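Local atomic coordinates of In2-1 family protein, glutathione transferase lambda3 (Populus trichocarpa, PDB entry 4PQI), a protein that probably catalyses glutathione-dependent thiol transfer, as a monomeric plant glutathione transferase of the Lambda class. Residues 35-38 against 43-46; 11-16 against 60-65; 47-52 against 182-187; 38-43 against 224-229. All blocks are in the same frame, centred on the assembly; numbering follows the deposited sequence.

Contact 1: 35-38 against 43-46; sequences LYTC and FAQR. With GSH (glutathione), chain B.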
# COMPACT_ATOMS: atom_id res chain seq x y z
N LEU A 35 -13.39 -6.21 2.60
CA LEU A 35 -12.42 -5.13 2.80
C LEU A 35 -13.04 -3.78 2.45
O LEU A 35 -13.26 -3.47 1.27
CB LEU A 35 -11.20 -5.38 1.90
CG LEU A 35 -10.10 -4.32 1.98
CD1 LEU A 35 -9.50 -4.29 3.40
CD2 LEU A 35 -9.03 -4.61 0.94
N TYR A 36 -13.35 -2.98 3.47
CA TYR A 36 -13.88 -1.62 3.29
C TYR A 36 -12.71 -0.74 2.90
O TYR A 36 -11.68 -0.73 3.58
CB TYR A 36 -14.55 -1.12 4.58
CG TYR A 36 -15.77 -1.94 4.95
CD1 TYR A 36 -17.03 -1.62 4.46
CD2 TYR A 36 -15.64 -3.09 5.72
CE1 TYR A 36 -18.15 -2.40 4.76
CE2 TYR A 36 -16.75 -3.88 6.03
CZ TYR A 36 -18.00 -3.53 5.54
OH TYR A 36 -19.09 -4.31 5.85
N THR A 37 -12.84 -0.02 1.79
CA THR A 37 -11.68 0.59 1.17
C THR A 37 -12.05 1.82 0.35
O THR A 37 -13.22 2.18 0.26
CB THR A 37 -10.96 -0.45 0.29
OG1 THR A 37 -9.74 0.11 -0.20
CG2 THR A 37 -11.84 -0.89 -0.87
N CYS A 38 -11.03 2.48 -0.19
CA CYS A 38 -11.19 3.58 -1.14
C CYS A 38 -10.10 3.37 -2.19
O CYS A 38 -8.93 3.16 -1.84
CB CYS A 38 -11.04 4.95 -0.45
SG CYS A 38 -10.80 6.38 -1.60
N PHE A 43 -3.02 3.65 1.98
CA PHE A 43 -2.99 2.71 3.11
C PHE A 43 -3.81 1.47 2.74
O PHE A 43 -3.36 0.34 2.95
CB PHE A 43 -3.53 3.33 4.40
CG PHE A 43 -2.68 4.46 4.92
CD1 PHE A 43 -1.55 4.21 5.68
CD2 PHE A 43 -3.03 5.79 4.65
CE1 PHE A 43 -0.76 5.25 6.16
CE2 PHE A 43 -2.26 6.83 5.13
CZ PHE A 43 -1.12 6.56 5.88
N ALA A 44 -4.99 1.69 2.18
CA ALA A 44 -5.82 0.60 1.68
C ALA A 44 -5.14 -0.15 0.52
O ALA A 44 -5.26 -1.37 0.40
CB ALA A 44 -7.18 1.13 1.24
N GLN A 45 -4.42 0.58 -0.33
CA GLN A 45 -3.74 -0.06 -1.44
C GLN A 45 -2.80 -1.16 -0.96
O GLN A 45 -2.71 -2.20 -1.60
CB GLN A 45 -2.96 0.95 -2.27
CG GLN A 45 -2.40 0.36 -3.56
CD GLN A 45 -1.66 1.38 -4.37
OE1 GLN A 45 -1.47 2.52 -3.93
NE2 GLN A 45 -1.27 1.00 -5.59
N ARG A 46 -2.13 -0.93 0.17
CA ARG A 46 -1.30 -1.97 0.79
C ARG A 46 -2.09 -3.28 0.90
O ARG A 46 -1.62 -4.33 0.49
CB ARG A 46 -0.84 -1.55 2.18
CG ARG A 46 0.25 -0.49 2.22
CD ARG A 46 0.34 0.09 3.63
NE ARG A 46 1.53 0.93 3.83
CZ ARG A 46 1.75 1.65 4.93
NH1 ARG A 46 0.86 1.66 5.92
NH2 ARG A 46 2.86 2.38 5.04
N1 GSH B . -3.03 4.40 10.04
CA1 GSH B . -4.14 4.05 9.17
C1 GSH B . -3.80 2.81 8.38
O11 GSH B . -4.66 1.94 8.11
O12 GSH B . -2.63 2.60 8.01
CB1 GSH B . -4.45 5.23 8.25
CG1 GSH B . -5.52 4.91 7.21
CD1 GSH B . -6.03 6.22 6.64
OE1 GSH B . -5.61 7.44 7.20
N2 GSH B . -6.86 6.21 5.60
CA2 GSH B . -7.36 7.48 5.10
C2 GSH B . -8.75 7.76 5.59
O2 GSH B . -9.65 6.70 5.80
CB2 GSH B . -7.34 7.49 3.58
SG2 GSH B . -5.72 7.94 2.91
N3 GSH B . -9.09 9.02 5.80
CA3 GSH B . -10.49 9.41 5.82
C3 GSH B . -10.82 10.03 7.15
O31 GSH B . -12.00 10.40 7.40
O32 GSH B . -9.92 10.18 8.02
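Thr37 at the end of strand 33-37 meets Ala44 in the first turns of helix 42-54. The hydroxyl OG1 of Thr37 stands against Ala44 CB at 3.1 Å, a tight approach. OG1 lies opposite the backbone N (chi1 -174°), and this turns it to the helix. The carbonyl of Cys38 adds a looser touch on the same methyl. A small alanine side chain fits the helix this close to the strand. The two elements are the first strand and the helix of a beta-alpha-beta unit in the thioredoxin-like domain.

Phe43, one residue before Ala44, faces bound glutathione instead. Its CB lies 3.8 Å from glutathione CG1. At CG the nearest ligand atom is O12, a carboxylate oxygen of the gamma-glutamyl group. CD1 comes nearer to this oxygen, at 3.0 Å. On the other branch, CD2 is 3.6 Å from the amide carbon CD1 of glutathione. Further out, CE1 still meets O12 and CE2 meets OE1. Glutathione CB1 sits over the ring centre, 3.8 Å above the plane, so one ring face carries the gamma-glutamyl chain. With an alanine here the gamma-glutamyl chain would probably lose the ring face beneath CB1 and be held on that side less closely.

Arg46 is hydrogen-bonded to Ser97, which itself binds glutathione. Arg46 NH1 is 4.2 Å from glutathione O12, and the arginine charge probably favours the carboxylate. The chemistry is thus divided: the strand-helix joint is tight and carries a hydroxyl against a methyl, while the ligand side offers an aromatic face, with the Arg46 charge nearby and Ser97 supplying a hydrogen bond.

Contact 2: 11-16 against 60-65; sequences VPEKLA and IKLVPL
This is a small, mainly apolar surface contact, in which Glu13, Leu15 and Ala16 of an N-terminal loop lie along Leu62 and Pro64 of strand 60-64. That strand is at one border of the four-stranded sheet.

Leu15 brings CD2 to Leu62 CD1, 4.3 Å away. The same methyl of Leu62 also receives the carboxylate end of Glu13, whose OE1 is 4.1 Å from it. The Glu13 chain is fully extended, with chi1 -177° and chi2 175°, and passes Leu62 at a slant. Leu62 CD1 only packs beside this carboxylate. The charge is answered by Arg51 of helix 42-54, in a salt bridge to OE1, while Gln57 binds OE2. Further along, the carbonyl oxygen of Ala16 rests 3.8 Å from Pro64 CG. The Tyr39 hydroxyl is the hydrogen-bond partner of this oxygen.

Leu62 also packs on Trp48 and Arg51, so the loop covers the margin between strand and helix. Strand 60-64 runs parallel to strand 33-37 and follows helix 42-54. This is the beta-alpha-beta unit of the thioredoxin-like domain of glutathione transferases.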
# COMPACT_ATOMS: atom_id res chain seq x y z
N VAL A 11 -5.56 -12.41 -10.42
CA VAL A 11 -6.17 -12.43 -11.74
C VAL A 11 -6.76 -11.04 -12.04
O VAL A 11 -7.02 -10.27 -11.11
CB VAL A 11 -7.26 -13.51 -11.83
CG1 VAL A 11 -6.64 -14.91 -11.73
CG2 VAL A 11 -8.32 -13.31 -10.74
N PRO A 12 -6.94 -10.71 -13.33
CA PRO A 12 -7.66 -9.49 -13.73
C PRO A 12 -9.00 -9.42 -13.02
O PRO A 12 -9.68 -10.44 -12.85
CB PRO A 12 -7.85 -9.68 -15.24
CG PRO A 12 -6.69 -10.48 -15.65
CD PRO A 12 -6.38 -11.41 -14.50
N GLU A 13 -9.37 -8.23 -12.57
CA GLU A 13 -10.56 -8.08 -11.76
C GLU A 13 -11.41 -6.90 -12.22
O GLU A 13 -10.89 -5.80 -12.43
CB GLU A 13 -10.16 -7.92 -10.30
CG GLU A 13 -11.32 -7.83 -9.34
CD GLU A 13 -10.84 -7.79 -7.90
OE1 GLU A 13 -11.69 -7.93 -6.99
OE2 GLU A 13 -9.62 -7.60 -7.68
N LYS A 14 -12.70 -7.13 -12.39
CA LYS A 14 -13.65 -6.05 -12.64
C LYS A 14 -13.88 -5.26 -11.34
O LYS A 14 -14.12 -5.85 -10.28
CB LYS A 14 -14.95 -6.63 -13.17
CG LYS A 14 -16.02 -5.60 -13.49
CD LYS A 14 -15.58 -4.69 -14.63
CE LYS A 14 -16.74 -3.84 -15.11
NZ LYS A 14 -17.50 -3.28 -13.96
N LEU A 15 -13.80 -3.94 -11.42
CA LEU A 15 -13.97 -3.08 -10.24
C LEU A 15 -15.37 -2.46 -10.19
O LEU A 15 -15.80 -1.84 -11.16
CB LEU A 15 -12.90 -1.98 -10.23
CG LEU A 15 -11.46 -2.49 -10.04
CD1 LEU A 15 -10.47 -1.35 -9.93
CD2 LEU A 15 -11.39 -3.39 -8.81
N ALA A 16 -16.07 -2.65 -9.08
CA ALA A 16 -17.37 -2.02 -8.86
C ALA A 16 -17.21 -0.53 -8.53
O ALA A 16 -16.20 -0.13 -7.95
CB ALA A 16 -18.12 -2.72 -7.72
N ILE A 60 -12.01 -12.28 -0.43
CA ILE A 60 -12.12 -10.96 0.19
C ILE A 60 -12.83 -9.97 -0.72
O ILE A 60 -12.23 -9.42 -1.65
CB ILE A 60 -10.73 -10.41 0.54
CG1 ILE A 60 -9.98 -11.37 1.47
CG2 ILE A 60 -10.83 -8.99 1.15
CD1 ILE A 60 -8.50 -11.01 1.68
N LYS A 61 -14.11 -9.74 -0.45
CA LYS A 61 -14.91 -8.83 -1.25
C LYS A 61 -14.48 -7.39 -1.00
O LYS A 61 -14.27 -6.99 0.14
CB LYS A 61 -16.39 -9.00 -0.92
CG LYS A 61 -16.94 -10.42 -1.13
CD LYS A 61 -16.65 -10.92 -2.54
CE LYS A 61 -17.27 -12.29 -2.82
NZ LYS A 61 -16.83 -12.82 -4.15
N LEU A 62 -14.32 -6.60 -2.07
CA LEU A 62 -14.09 -5.16 -1.89
C LEU A 62 -15.41 -4.38 -1.67
O LEU A 62 -16.42 -4.62 -2.34
CB LEU A 62 -13.36 -4.58 -3.09
CG LEU A 62 -12.02 -5.20 -3.43
CD1 LEU A 62 -11.42 -4.53 -4.66
CD2 LEU A 62 -11.08 -5.09 -2.24
N VAL A 63 -15.39 -3.46 -0.72
CA VAL A 63 -16.48 -2.50 -0.54
C VAL A 63 -15.83 -1.12 -0.64
O VAL A 63 -15.37 -0.59 0.37
CB VAL A 63 -17.15 -2.65 0.84
CG1 VAL A 63 -18.34 -1.70 0.96
CG2 VAL A 63 -17.58 -4.10 1.06
N PRO A 64 -15.75 -0.56 -1.86
CA PRO A 64 -15.13 0.76 -2.02
C PRO A 64 -16.10 1.92 -1.71
O PRO A 64 -17.28 1.87 -2.06
CB PRO A 64 -14.71 0.76 -3.50
CG PRO A 64 -15.81 -0.05 -4.16
CD PRO A 64 -16.12 -1.16 -3.16
N LEU A 65 -15.58 2.93 -1.03
CA LEU A 65 -16.36 4.06 -0.56
C LEU A 65 -15.83 5.33 -1.19
O LEU A 65 -14.65 5.42 -1.51
CB LEU A 65 -16.22 4.20 0.97
CG LEU A 65 -16.51 2.95 1.80
CD1 LEU A 65 -16.22 3.18 3.29
CD2 LEU A 65 -17.96 2.52 1.56

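Contact 3: 47-52 against 182-187; sequences VWITRN and YIPFVE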
# COMPACT_ATOMS: atom_id res chain seq x y z
N VAL A 47 -3.29 -3.21 1.46
CA VAL A 47 -4.04 -4.44 1.69
C VAL A 47 -4.54 -5.01 0.37
O VAL A 47 -4.54 -6.23 0.16
CB VAL A 47 -5.22 -4.20 2.65
CG1 VAL A 47 -5.85 -5.53 3.04
CG2 VAL A 47 -4.74 -3.45 3.89
N TRP A 48 -4.92 -4.12 -0.54
CA TRP A 48 -5.36 -4.50 -1.87
C TRP A 48 -4.32 -5.36 -2.62
O TRP A 48 -4.64 -6.43 -3.14
CB TRP A 48 -5.69 -3.24 -2.66
CG TRP A 48 -6.40 -3.45 -3.95
CD1 TRP A 48 -6.78 -4.64 -4.51
CD2 TRP A 48 -6.82 -2.43 -4.86
NE1 TRP A 48 -7.41 -4.41 -5.71
CE2 TRP A 48 -7.45 -3.06 -5.95
CE3 TRP A 48 -6.72 -1.03 -4.86
CZ2 TRP A 48 -7.98 -2.35 -7.02
CZ3 TRP A 48 -7.25 -0.33 -5.92
CH2 TRP A 48 -7.86 -0.98 -6.99
N ILE A 49 -3.08 -4.88 -2.68
CA ILE A 49 -1.99 -5.61 -3.31
C ILE A 49 -1.78 -6.98 -2.66
O ILE A 49 -1.58 -7.98 -3.36
CB ILE A 49 -0.67 -4.83 -3.22
CG1 ILE A 49 -0.84 -3.43 -3.83
CG2 ILE A 49 0.48 -5.61 -3.89
CD1 ILE A 49 0.25 -2.43 -3.40
N THR A 50 -1.80 -7.01 -1.33
CA THR A 50 -1.61 -8.26 -0.59
C THR A 50 -2.71 -9.26 -0.93
O THR A 50 -2.42 -10.44 -1.20
CB THR A 50 -1.54 -8.03 0.96
OG1 THR A 50 -0.56 -7.05 1.29
CG2 THR A 50 -1.20 -9.31 1.67
N ARG A 51 -3.96 -8.80 -0.93
CA ARG A 51 -5.12 -9.61 -1.31
C ARG A 51 -4.93 -10.25 -2.68
O ARG A 51 -5.16 -11.46 -2.87
CB ARG A 51 -6.37 -8.73 -1.33
CG ARG A 51 -7.62 -9.35 -1.95
CD ARG A 51 -8.71 -8.28 -2.01
NE ARG A 51 -9.91 -8.65 -2.77
CZ ARG A 51 -10.12 -8.37 -4.05
NH1 ARG A 51 -9.21 -7.74 -4.79
NH2 ARG A 51 -11.26 -8.74 -4.61
N ASN A 52 -4.51 -9.43 -3.63
CA ASN A 52 -4.31 -9.84 -5.01
C ASN A 52 -3.20 -10.89 -5.12
O ASN A 52 -3.41 -11.98 -5.66
CB ASN A 52 -4.01 -8.62 -5.90
CG ASN A 52 -5.21 -7.68 -6.05
OD1 ASN A 52 -6.30 -7.96 -5.55
ND2 ASN A 52 -5.00 -6.55 -6.73
N TYR A 182 5.62 0.02 1.38
CA TYR A 182 6.21 1.26 0.86
C TYR A 182 5.73 1.73 -0.51
O TYR A 182 5.61 2.95 -0.76
CB TYR A 182 7.74 1.15 0.86
CG TYR A 182 8.30 1.37 2.24
CD1 TYR A 182 8.49 2.65 2.73
CD2 TYR A 182 8.59 0.30 3.08
CE1 TYR A 182 8.98 2.86 3.99
CE2 TYR A 182 9.08 0.50 4.35
CZ TYR A 182 9.27 1.79 4.80
OH TYR A 182 9.75 2.03 6.06
N ILE A 183 5.50 0.79 -1.41
CA ILE A 183 5.22 1.15 -2.81
C ILE A 183 4.06 2.13 -3.04
O ILE A 183 4.18 3.00 -3.90
CB ILE A 183 5.15 -0.10 -3.77
CG1 ILE A 183 5.22 0.34 -5.24
CG2 ILE A 183 3.87 -0.90 -3.57
CD1 ILE A 183 6.50 1.05 -5.64
N PRO A 184 2.95 2.04 -2.27
CA PRO A 184 1.89 3.01 -2.59
C PRO A 184 2.33 4.46 -2.35
O PRO A 184 1.87 5.39 -3.04
CB PRO A 184 0.76 2.66 -1.61
CG PRO A 184 1.02 1.23 -1.25
CD PRO A 184 2.51 1.12 -1.20
N PHE A 185 3.22 4.65 -1.39
CA PHE A 185 3.64 6.00 -1.03
C PHE A 185 4.76 6.47 -1.96
O PHE A 185 4.75 7.62 -2.43
CB PHE A 185 4.00 6.07 0.46
CG PHE A 185 2.80 5.87 1.35
CD1 PHE A 185 1.96 6.93 1.66
CD2 PHE A 185 2.48 4.60 1.83
CE1 PHE A 185 0.82 6.74 2.46
CE2 PHE A 185 1.35 4.40 2.63
CZ PHE A 185 0.52 5.47 2.94
N VAL A 186 5.69 5.57 -2.27
CA VAL A 186 6.75 5.88 -3.22
C VAL A 186 6.15 6.18 -4.59
O VAL A 186 6.55 7.14 -5.24
CB VAL A 186 7.81 4.75 -3.31
CG1 VAL A 186 8.78 5.01 -4.49
CG2 VAL A 186 8.57 4.63 -1.99
N GLU A 187 5.16 5.38 -5.01
CA GLU A 187 4.40 5.60 -6.24
C GLU A 187 3.89 7.04 -6.35
O GLU A 187 4.16 7.75 -7.33
CB GLU A 187 3.21 4.61 -6.32
CG GLU A 187 2.12 4.94 -7.36
CD GLU A 187 0.86 4.05 -7.25
OE1 GLU A 187 0.90 2.97 -6.59
OE2 GLU A 187 -0.18 4.43 -7.83
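Ile49 of helix 42-54 meets Ile183 and Pro184 of helix 177-197, and all three are buried. The cross-helix interaction is apolar. It rests on a single methyl: Ile49 CD1 lies 3.9 Å from Ile183 CG2 and 4.3 Å from Pro184 CG. Ile49 CG1 is beside the backbone N, and chi2 of 162° then stretches CD1 out to the other helix. Ile183 offers its short branch, CG2, and its CD1 leads away from the contact. The two isoleucine side chains meet at about a right angle. The helices stay well apart here, with 9.5 Å between Ile49 CA and Pro184 CA.

The backbone bonds are internal to each helix. Proline has no N-H to give, and helix 177-197 is kinked at this point. Phe185 N makes a weak bond to Tyr182 O, and regular bonds resume with Val186 N to Tyr182 O.

Polar links lie beside the apolar touch. The buried Glu187 carboxylate is held at both oxygens, OE1 by Gln45 NE2 of helix 42-54 and by Tyr221 OH, OE2 by Thr226 N.

On helix 42-54, Val47 and Thr50 pack on helix 97-107; on helix 177-197, Tyr182 and Phe185 pack on helix 118-139. The contact joins helix 42-54 of the thioredoxin-like domain to the helical C-terminal domain.

Contact 4: 38-43 against 224-229; sequences CYTCPF and TKTDPK. With GSH (glutathione), chain B.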
# COMPACT_ATOMS: atom_id res chain seq x y z
N CYS A 38 -11.03 2.48 -0.19
CA CYS A 38 -11.19 3.58 -1.14
C CYS A 38 -10.10 3.37 -2.19
O CYS A 38 -8.93 3.16 -1.84
CB CYS A 38 -11.04 4.95 -0.45
SG CYS A 38 -10.80 6.38 -1.60
N TYR A 39 -10.47 3.40 -3.46
CA TYR A 39 -9.56 2.98 -4.52
C TYR A 39 -8.27 3.80 -4.65
O TYR A 39 -7.28 3.31 -5.19
CB TYR A 39 -10.27 2.97 -5.88
CG TYR A 39 -11.24 1.83 -6.09
CD1 TYR A 39 -10.88 0.52 -5.82
CD2 TYR A 39 -12.53 2.08 -6.56
CE1 TYR A 39 -11.78 -0.53 -6.03
CE2 TYR A 39 -13.43 1.05 -6.76
CZ TYR A 39 -13.06 -0.25 -6.51
OH TYR A 39 -13.98 -1.26 -6.73
N THR A 40 -8.28 5.04 -4.16
CA THR A 40 -7.09 5.88 -4.28
C THR A 40 -6.34 6.03 -2.96
O THR A 40 -5.38 6.79 -2.88
CB THR A 40 -7.44 7.29 -4.80
OG1 THR A 40 -8.39 7.90 -3.92
CG2 THR A 40 -8.02 7.22 -6.23
N CYS A 41 -6.79 5.33 -1.91
CA CYS A 41 -6.13 5.44 -0.61
C CYS A 41 -4.91 4.52 -0.59
O CYS A 41 -5.06 3.31 -0.84
CB CYS A 41 -7.09 5.06 0.52
SG CYS A 41 -6.26 4.76 2.11
N PRO A 42 -3.73 5.10 -0.32
CA PRO A 42 -2.47 4.33 -0.33
C PRO A 42 -2.37 3.36 0.86
O PRO A 42 -1.71 2.32 0.72
CB PRO A 42 -1.38 5.42 -0.28
CG PRO A 42 -2.04 6.59 0.34
CD PRO A 42 -3.50 6.53 -0.04
N PHE A 43 -3.02 3.65 1.98
CA PHE A 43 -2.99 2.71 3.11
C PHE A 43 -3.81 1.47 2.74
O PHE A 43 -3.36 0.34 2.95
CB PHE A 43 -3.53 3.33 4.40
CG PHE A 43 -2.68 4.46 4.92
CD1 PHE A 43 -1.55 4.21 5.68
CD2 PHE A 43 -3.03 5.79 4.65
CE1 PHE A 43 -0.76 5.25 6.16
CE2 PHE A 43 -2.26 6.83 5.13
CZ PHE A 43 -1.12 6.56 5.88
N THR A 224 -3.67 -2.15 -9.07
CA THR A 224 -4.16 -1.30 -7.98
C THR A 224 -3.73 0.16 -8.10
O THR A 224 -4.11 1.01 -7.29
CB THR A 224 -3.65 -1.80 -6.63
OG1 THR A 224 -2.25 -1.56 -6.55
CG2 THR A 224 -3.92 -3.29 -6.47
N LYS A 225 -2.93 0.45 -9.13
CA LYS A 225 -2.35 1.79 -9.30
C LYS A 225 -3.37 2.90 -9.56
O LYS A 225 -4.34 2.72 -10.30
CB LYS A 225 -1.26 1.78 -10.39
CG LYS A 225 0.03 1.14 -9.91
CD LYS A 225 1.12 1.12 -10.99
CE LYS A 225 1.85 2.44 -11.06
NZ LYS A 225 3.02 2.34 -11.96
N THR A 226 -3.11 4.05 -8.96
CA THR A 226 -4.01 5.20 -8.97
C THR A 226 -3.76 6.10 -10.19
O THR A 226 -2.70 6.04 -10.82
CB THR A 226 -3.86 6.01 -7.64
OG1 THR A 226 -5.00 6.85 -7.44
CG2 THR A 226 -2.57 6.84 -7.64
N ASP A 227 -4.74 6.94 -10.52
CA ASP A 227 -4.65 7.86 -11.65
C ASP A 227 -3.64 8.98 -11.36
O ASP A 227 -3.84 9.78 -10.43
CB ASP A 227 -6.03 8.47 -11.92
CG ASP A 227 -6.11 9.17 -13.26
OD1 ASP A 227 -7.14 9.00 -13.94
OD2 ASP A 227 -5.15 9.89 -13.64
N PRO A 228 -2.55 9.04 -12.14
CA PRO A 228 -1.46 10.01 -11.94
C PRO A 228 -1.96 11.44 -11.92
O PRO A 228 -1.59 12.19 -11.03
CB PRO A 228 -0.58 9.80 -13.17
CG PRO A 228 -0.79 8.39 -13.53
CD PRO A 228 -2.24 8.11 -13.24
N LYS A 229 -2.79 11.81 -12.90
CA LYS A 229 -3.29 13.17 -13.00
C LYS A 229 -4.14 13.55 -11.79
O LYS A 229 -3.97 14.61 -11.20
CB LYS A 229 -4.09 13.36 -14.30
CG LYS A 229 -3.25 13.19 -15.56
CD LYS A 229 -2.18 14.27 -15.67
CE LYS A 229 -1.33 14.08 -16.92
NZ LYS A 229 -0.40 15.23 -17.17
N1 GSH B . -3.03 4.40 10.04
CA1 GSH B . -4.14 4.05 9.17
C1 GSH B . -3.80 2.81 8.38
O11 GSH B . -4.66 1.94 8.11
O12 GSH B . -2.63 2.60 8.01
CB1 GSH B . -4.45 5.23 8.25
CG1 GSH B . -5.52 4.91 7.21
CD1 GSH B . -6.03 6.22 6.64
OE1 GSH B . -5.61 7.44 7.20
N2 GSH B . -6.86 6.21 5.60
CA2 GSH B . -7.36 7.48 5.10
C2 GSH B . -8.75 7.76 5.59
O2 GSH B . -9.65 6.70 5.80
CB2 GSH B . -7.34 7.49 3.58
SG2 GSH B . -5.72 7.94 2.91
N3 GSH B . -9.09 9.02 5.80
CA3 GSH B . -10.49 9.41 5.82
C3 GSH B . -10.82 10.03 7.15
O31 GSH B . -12.00 10.40 7.40
O32 GSH B . -9.92 10.18 8.02
O HOH W 1 -4.53 3.14 -5.43
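The turn that leads into helix 42-54, at the glutathione site, meets the linker before helix 228-239 through Thr40 and Thr226. The hydroxyl OG1 of Thr226 stands 3.3 Å from the methyl CG2 of Thr40. With chi1 at -161° the Thr226 hydroxyl swings away from its own N and takes the side facing Thr40. The two side chains are set at about a right angle. A water ties the backbones together. It donates to Tyr39 O at 2.8 Å and to Thr224 O at 2.9 Å, so two carbonyls that could not bond each other share one donor.

Cys38 to Cys41 form a type I beta turn, closed by Cys41 N to Cys38 O at 3.0 Å. Cys41 is the N-cap of helix 42-54, as in the active-site loop of thioredoxin-like domains, and its SG caps Ala44 N. Beyond the cap, Cys41 SG lies 3.3 Å from glutathione SG2. The Pro42 ring brings CD to 4.0 Å from this ligand sulfur.

Phe43 follows. Its ring presents an edge to SG2, in plane, and meets Phe185 of helix 177-197 edge-to-face. A serine in place of Phe43 is likely to open a gap beside the ligand sulfur and leave Phe185 without its aromatic partner. The opposing segment has its own cap: Asp227 OD2 takes a weak bond from Lys229 N. Arg188 of helix 177-197 packs on Thr226 and gives a hydrogen bond to Thr40 O.

Contacts 1, 3 and 4 all use helix 42-54, and their centres are about 9 Å from one another. Contact 2 lies outermost, with its centre about 11 Å from that of contact 1 and 15 Å from that of contact 3. It shares the sheet with contact 1, because strands 33-37 and 60-64 are neighbours. Along the chain, contact 1 is nested within contact 2, and contact 3 within contact 4. Contact 1 lies inside the thioredoxin-like domain, and contact 2 lays the N-terminal loop along its edge strand. Contacts 3 and 4 join it to the later helical part. Contacts 1 and 4 both touch glutathione, at the N-terminal start of helix 42-54.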